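PDB 6GY4: protein bicaudal C homolog 1 from Homo sapiens, which probably binds RNA, its N-terminal region forming a type I KH domain. Local coordinates for residues E39-P47 and P60-V71. Sequence-based numbering, arbitrary orientation.
Sequences ETNTQIAWP and PHIKVSGKKEDV
Ile44 and Ile62 lie side by side and point the same way, with Ile44 CG2 3.8 Å from Ile62 CD1. The torsion at Ile44 (chi1 -55°) sets CG1 beside the backbone N and places CG2 opposite that N, where it meets Ile62 CD1. Both isoleucines also touch Ile78 of helix 68-81. Ile44 CG2 further meets the edge of the Trp46 ring, in its plane, while Trp46 CB rests against Ile62 CG2. Val64 shares this face of the sheet. Its CG1 is 3.8 Å from Thr42 CB, and the two side chains cross at a slant.

Thr42 CG2 packs 3.7 Å from Asp70 CB, while Thr42 OG1 donates to Thr40 OG1 at 2.6 Å; Thr40 OG1 is also hydrogen-bonded to Ile36 O. An alanine in place of Thr42 would probably leave Thr40 OG1 without this donor and open a gap beside Asp70 CB.

The strands 43-45 and 61-65 run antiparallel. Gln43 and Ser65 form a hydrogen-bonded pair: Gln43 N reaches Ser65 O and Ser65 N reaches Gln43 O, each at 3.0 Å. Ala45 and Lys63 form the next, in which Lys63 N to Ala45 O is 2.7 Å and the bond from Ala45 N to Lys63 O is weak. Gly66 takes the chain round a corner into helix 68-81; a side chain there would crowd Asn41 O and Thr42 CG2. At this polar edge one water donates to Asn41 O and to Asp70 OD2, and accepts from Lys67 N. It thus ties the end of helix 32-40 to the start of helix 68-81.

Strand 61-65 is central, with strand 2-8 hydrogen-bonded along its other edge. The 1-3-2 antiparallel sheet backed by helices is that of the type I KH fold.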
ATOM      1  N   GLU A  39      -9.025   4.601   5.065  1.00 66.33           N
ATOM      2  CA  GLU A  39     -10.173   3.735   4.821  1.00 66.17           C
ATOM      3  C   GLU A  39     -10.037   2.408   5.556  1.00 64.04           C
ATOM      4  O   GLU A  39     -11.026   1.874   6.070  1.00 69.37           O
ATOM      5  CB  GLU A  39     -10.341   3.491   3.324  1.00 72.82           C
ATOM      6  CG  GLU A  39     -11.785   3.389   2.890  1.00 79.76           C
ATOM      7  CD  GLU A  39     -12.504   4.711   3.017  1.00 78.62           C
ATOM      8  OE1 GLU A  39     -12.014   5.709   2.449  1.00 80.64           O
ATOM      9  OE2 GLU A  39     -13.553   4.760   3.695  1.00 83.10           O
ATOM     10  N   THR A  40      -8.827   1.855   5.607  1.00 56.63           N
ATOM     11  CA  THR A  40      -8.607   0.539   6.191  1.00 57.98           C
ATOM     12  C   THR A  40      -8.053   0.593   7.607  1.00 65.99           C
ATOM     13  O   THR A  40      -7.985  -0.450   8.263  1.00 72.56           O
ATOM     14  CB  THR A  40      -7.655  -0.277   5.305  1.00 52.17           C
ATOM     15  OG1 THR A  40      -6.423   0.434   5.141  1.00 54.49           O
ATOM     16  CG2 THR A  40      -8.276  -0.521   3.938  1.00 51.34           C
ATOM     17  N   ASN A  41      -7.675   1.773   8.094  1.00 63.99           N
ATOM     18  CA  ASN A  41      -7.020   1.936   9.394  1.00 66.99           C
ATOM     19  C   ASN A  41      -5.747   1.095   9.466  1.00 59.88           C
ATOM     20  O   ASN A  41      -5.530   0.321  10.401  1.00 59.22           O
ATOM     21  CB  ASN A  41      -7.966   1.602  10.548  1.00 73.41           C
ATOM     22  CG  ASN A  41      -7.584   2.316  11.830  1.00 83.97           C
ATOM     23  OD1 ASN A  41      -7.117   3.454  11.796  1.00 90.56           O
ATOM     24  ND2 ASN A  41      -7.767   1.650  12.964  1.00 69.36           N
ATOM     25  N   THR A  42      -4.898   1.260   8.455  1.00 44.91           N
ATOM     26  CA  THR A  42      -3.655   0.514   8.332  1.00 44.95           C
ATOM     27  C   THR A  42      -2.491   1.487   8.205  1.00 42.33           C
ATOM     28  O   THR A  42      -2.674   2.690   8.000  1.00 56.42           O
ATOM     29  CB  THR A  42      -3.689  -0.437   7.128  1.00 40.46           C
ATOM     30  OG1 THR A  42      -3.973   0.308   5.938  1.00 46.86           O
ATOM     31  CG2 THR A  42      -4.763  -1.494   7.315  1.00 34.78           C
ATOM     32  N   GLN A  43      -1.279   0.949   8.331  1.00 44.91           N
ATOM     33  CA  GLN A  43      -0.048   1.722   8.240  1.00 49.55           C
ATOM     34  C   GLN A  43       0.807   1.147   7.121  1.00 50.60           C
ATOM     35  O   GLN A  43       1.115  -0.048   7.126  1.00 48.50           O
ATOM     36  CB  GLN A  43       0.719   1.695   9.566  1.00 51.16           C
ATOM     37  CG  GLN A  43      -0.111   2.101  10.773  1.00 64.30           C
ATOM     38  CD  GLN A  43       0.502   3.257  11.540  1.00 76.06           C
ATOM     39  OE1 GLN A  43       1.622   3.682  11.254  1.00 77.90           O
ATOM     40  NE2 GLN A  43      -0.232   3.775  12.517  1.00 64.33           N
ATOM     41  N   ILE A  44       1.184   1.989   6.163  1.00 52.20           N
ATOM     42  CA  ILE A  44       1.924   1.547   4.987  1.00 54.22           C
ATOM     43  C   ILE A  44       3.342   2.099   5.052  1.00 57.90           C
ATOM     44  O   ILE A  44       3.576   3.223   5.511  1.00 65.38           O
ATOM     45  CB  ILE A  44       1.222   1.974   3.681  1.00 56.40           C
ATOM     46  CG1 ILE A  44      -0.223   1.474   3.667  1.00 54.72           C
ATOM     47  CG2 ILE A  44       1.958   1.425   2.471  1.00 58.37           C
ATOM     48  CD1 ILE A  44      -1.014   1.954   2.475  1.00 67.82           C
ATOM     49  N   ALA A  45       4.296   1.293   4.589  1.00 58.32           N
ATOM     50  CA  ALA A  45       5.700   1.675   4.589  1.00 63.93           C
ATOM     51  C   ALA A  45       6.363   1.103   3.346  1.00 63.72           C
ATOM     52  O   ALA A  45       6.082  -0.033   2.960  1.00 61.04           O
ATOM     53  CB  ALA A  45       6.407   1.174   5.853  1.00 63.33           C
ATOM     54  N   TRP A  46       7.239   1.889   2.726  1.00 68.51           N
ATOM     55  CA  TRP A  46       7.910   1.498   1.493  1.00 70.94           C
ATOM     56  C   TRP A  46       9.367   1.942   1.552  1.00 75.04           C
ATOM     57  O   TRP A  46       9.673   2.969   2.171  1.00 77.52           O
ATOM     58  CB  TRP A  46       7.195   2.089   0.259  1.00 73.36           C
ATOM     59  CG  TRP A  46       7.028   3.578   0.237  1.00 79.24           C
ATOM     60  CD1 TRP A  46       7.945   4.500  -0.181  1.00 92.00           C
ATOM     61  CD2 TRP A  46       5.854   4.317   0.600  1.00 76.50           C
ATOM     62  NE1 TRP A  46       7.423   5.766  -0.079  1.00 89.27           N
ATOM     63  CE2 TRP A  46       6.141   5.682   0.398  1.00 86.69           C
ATOM     64  CE3 TRP A  46       4.594   3.958   1.087  1.00 72.18           C
ATOM     65  CZ2 TRP A  46       5.213   6.688   0.666  1.00 88.48           C
ATOM     66  CZ3 TRP A  46       3.675   4.957   1.353  1.00 72.96           C
ATOM     67  CH2 TRP A  46       3.989   6.306   1.142  1.00 87.39           C
ATOM     68  N   PRO A  47      10.294   1.193   0.901  1.00 88.20           N
ATOM     69  CA  PRO A  47      11.756   1.214   1.066  1.00 97.98           C
ATOM     70  C   PRO A  47      12.334   2.309   1.961  1.00108.54           C
ATOM     71  O   PRO A  47      13.515   2.235   2.308  1.00107.87           O
ATOM     72  CB  PRO A  47      12.250   1.403  -0.377  1.00103.25           C
ATOM     73  CG  PRO A  47      11.090   0.917  -1.262  1.00102.05           C
ATOM     74  CD  PRO A  47       9.974   0.483  -0.345  1.00 87.93           C
ATOM     75  N   PRO A  60      10.868  -3.969  -5.242  1.00 50.80           N
ATOM     76  CA  PRO A  60      10.875  -3.620  -3.815  1.00 55.97           C
ATOM     77  C   PRO A  60       9.646  -4.127  -3.076  1.00 55.77           C
ATOM     78  O   PRO A  60       8.732  -4.689  -3.686  1.00 59.04           O
ATOM     79  CB  PRO A  60      10.917  -2.090  -3.840  1.00 47.68           C
ATOM     80  CG  PRO A  60      10.175  -1.740  -5.085  1.00 46.24           C
ATOM     81  CD  PRO A  60      10.488  -2.822  -6.086  1.00 51.18           C
ATOM     82  N   HIS A  61       9.610  -3.922  -1.761  1.00 62.98           N
ATOM     83  CA  HIS A  61       8.514  -4.362  -0.914  1.00 46.95           C
ATOM     84  C   HIS A  61       7.846  -3.162  -0.259  1.00 42.34           C
ATOM     85  O   HIS A  61       8.482  -2.132  -0.025  1.00 49.67           O
ATOM     86  CB  HIS A  61       9.004  -5.324   0.175  1.00 51.39           C
ATOM     87  CG  HIS A  61       9.569  -6.602  -0.359  1.00 66.45           C
ATOM     88  ND1 HIS A  61       8.772  -7.654  -0.756  1.00 73.01           N
ATOM     89  CD2 HIS A  61      10.847  -6.998  -0.566  1.00 77.45           C
ATOM     90  CE1 HIS A  61       9.535  -8.644  -1.184  1.00 82.72           C
ATOM     91  NE2 HIS A  61      10.798  -8.272  -1.079  1.00 83.04           N
ATOM     92  N   ILE A  62       6.549  -3.292   0.023  1.00 39.74           N
ATOM     93  CA  ILE A  62       5.871  -2.372   0.922  1.00 38.29           C
ATOM     94  C   ILE A  62       5.340  -3.187   2.092  1.00 38.72           C
ATOM     95  O   ILE A  62       5.233  -4.415   2.027  1.00 49.03           O
ATOM     96  CB  ILE A  62       4.734  -1.571   0.253  1.00 41.41           C
ATOM     97  CG1 ILE A  62       3.489  -2.436   0.062  1.00 40.59           C
ATOM     98  CG2 ILE A  62       5.203  -0.956  -1.058  1.00 36.16           C
ATOM     99  CD1 ILE A  62       2.202  -1.673   0.287  1.00 61.31           C
ATOM    100  N   LYS A  63       5.005  -2.490   3.173  1.00 41.38           N
ATOM    101  CA  LYS A  63       4.692  -3.133   4.443  1.00 39.56           C
ATOM    102  C   LYS A  63       3.418  -2.529   5.013  1.00 44.05           C
ATOM    103  O   LYS A  63       3.348  -1.315   5.232  1.00 54.89           O
ATOM    104  CB  LYS A  63       5.861  -2.976   5.418  1.00 44.03           C
ATOM    105  CG  LYS A  63       5.582  -3.391   6.843  1.00 51.67           C
ATOM    106  CD  LYS A  63       6.894  -3.594   7.583  1.00 63.87           C
ATOM    107  CE  LYS A  63       6.789  -3.189   9.040  1.00 77.29           C
ATOM    108  NZ  LYS A  63       6.751  -1.710   9.202  1.00 82.49           N
ATOM    109  N   VAL A  64       2.417  -3.373   5.255  1.00 47.34           N
ATOM    110  CA  VAL A  64       1.113  -2.943   5.748  1.00 38.78           C
ATOM    111  C   VAL A  64       0.878  -3.577   7.113  1.00 40.63           C
ATOM    112  O   VAL A  64       1.141  -4.771   7.302  1.00 41.43           O
ATOM    113  CB  VAL A  64      -0.018  -3.318   4.774  1.00 39.01           C
ATOM    114  CG1 VAL A  64      -1.257  -2.488   5.063  1.00 40.01           C
ATOM    115  CG2 VAL A  64       0.434  -3.134   3.334  1.00 36.51           C
ATOM    116  N   SER A  65       0.373  -2.780   8.054  1.00 43.47           N
ATOM    117  CA  SER A  65       0.166  -3.214   9.427  1.00 44.01           C
ATOM    118  C   SER A  65      -1.239  -2.844   9.877  1.00 45.16           C
ATOM    119  O   SER A  65      -1.793  -1.822   9.459  1.00 46.21           O
ATOM    120  CB  SER A  65       1.194  -2.576  10.373  1.00 48.70           C
ATOM    121  OG  SER A  65       2.504  -2.675   9.841  1.00 68.34           O
ATOM    122  N   GLY A  66      -1.809  -3.680  10.735  1.00 50.71           N
ATOM    123  CA  GLY A  66      -3.130  -3.439  11.277  1.00 49.08           C
ATOM    124  C   GLY A  66      -3.843  -4.752  11.536  1.00 50.96           C
ATOM    125  O   GLY A  66      -3.211  -5.791  11.700  1.00 50.25           O
ATOM    126  N   LYS A  67      -5.171  -4.681  11.569  1.00 51.84           N
ATOM    127  CA  LYS A  67      -5.972  -5.882  11.759  1.00 53.40           C
ATOM    128  C   LYS A  67      -5.818  -6.818  10.564  1.00 59.02           C
ATOM    129  O   LYS A  67      -5.630  -6.379   9.425  1.00 62.86           O
ATOM    130  CB  LYS A  67      -7.445  -5.520  11.962  1.00 56.09           C
ATOM    131  CG  LYS A  67      -8.351  -6.710  12.255  1.00 58.45           C
ATOM    132  N   LYS A  68      -5.888  -8.125  10.843  1.00 57.15           N
ATOM    133  CA  LYS A  68      -5.763  -9.135   9.797  1.00 55.20           C
ATOM    134  C   LYS A  68      -6.687  -8.850   8.622  1.00 54.52           C
ATOM    135  O   LYS A  68      -6.287  -8.978   7.459  1.00 59.79           O
ATOM    136  CB  LYS A  68      -6.056 -10.522  10.376  1.00 67.65           C
ATOM    137  CG  LYS A  68      -6.480 -11.555   9.339  1.00 63.39           C
ATOM    138  CD  LYS A  68      -6.705 -12.923   9.968  1.00 64.08           C
ATOM    139  CE  LYS A  68      -8.177 -13.303  10.006  1.00 65.61           C
ATOM    140  NZ  LYS A  68      -8.370 -14.612  10.694  1.00 63.13           N
ATOM    141  N   GLU A  69      -7.930  -8.456   8.904  1.00 48.04           N
ATOM    142  CA  GLU A  69      -8.872  -8.185   7.825  1.00 52.10           C
ATOM    143  C   GLU A  69      -8.540  -6.877   7.118  1.00 54.68           C
ATOM    144  O   GLU A  69      -8.622  -6.794   5.888  1.00 60.45           O
ATOM    145  CB  GLU A  69     -10.299  -8.162   8.367  1.00 68.48           C
ATOM    146  CG  GLU A  69     -10.767  -9.505   8.902  1.00 82.49           C
ATOM    147  CD  GLU A  69     -10.700 -10.599   7.855  1.00 85.46           C
ATOM    148  OE1 GLU A  69     -11.039 -10.325   6.684  1.00 86.65           O
ATOM    149  OE2 GLU A  69     -10.318 -11.736   8.203  1.00 78.16           O
ATOM    150  N   ASP A  70      -8.160  -5.847   7.877  1.00 55.20           N
ATOM    151  CA  ASP A  70      -7.839  -4.562   7.265  1.00 46.29           C
ATOM    152  C   ASP A  70      -6.576  -4.653   6.420  1.00 42.35           C
ATOM    153  O   ASP A  70      -6.505  -4.067   5.332  1.00 46.79           O
ATOM    154  CB  ASP A  70      -7.686  -3.494   8.344  1.00 51.41           C
ATOM    155  CG  ASP A  70      -8.967  -3.252   9.111  1.00 54.95           C
ATOM    156  OD1 ASP A  70     -10.040  -3.639   8.609  1.00 71.93           O
ATOM    157  OD2 ASP A  70      -8.900  -2.671  10.215  1.00 62.77           O
ATOM    158  N   VAL A  71      -5.565  -5.375   6.907  1.00 40.67           N
ATOM    159  CA  VAL A  71      -4.348  -5.574   6.126  1.00 33.57           C
ATOM    160  C   VAL A  71      -4.663  -6.320   4.837  1.00 47.24           C
ATOM    161  O   VAL A  71      -4.133  -5.993   3.769  1.00 50.97           O
ATOM    162  CB  VAL A  71      -3.291  -6.313   6.968  1.00 31.54           C
ATOM    163  CG1 VAL A  71      -2.102  -6.710   6.103  1.00 24.21           C
ATOM    164  CG2 VAL A  71      -2.837  -5.443   8.125  1.00 27.39           C
TER
HETATM  165  O   HOH W   1      -6.413  -1.954  11.136  1.00 38.30           O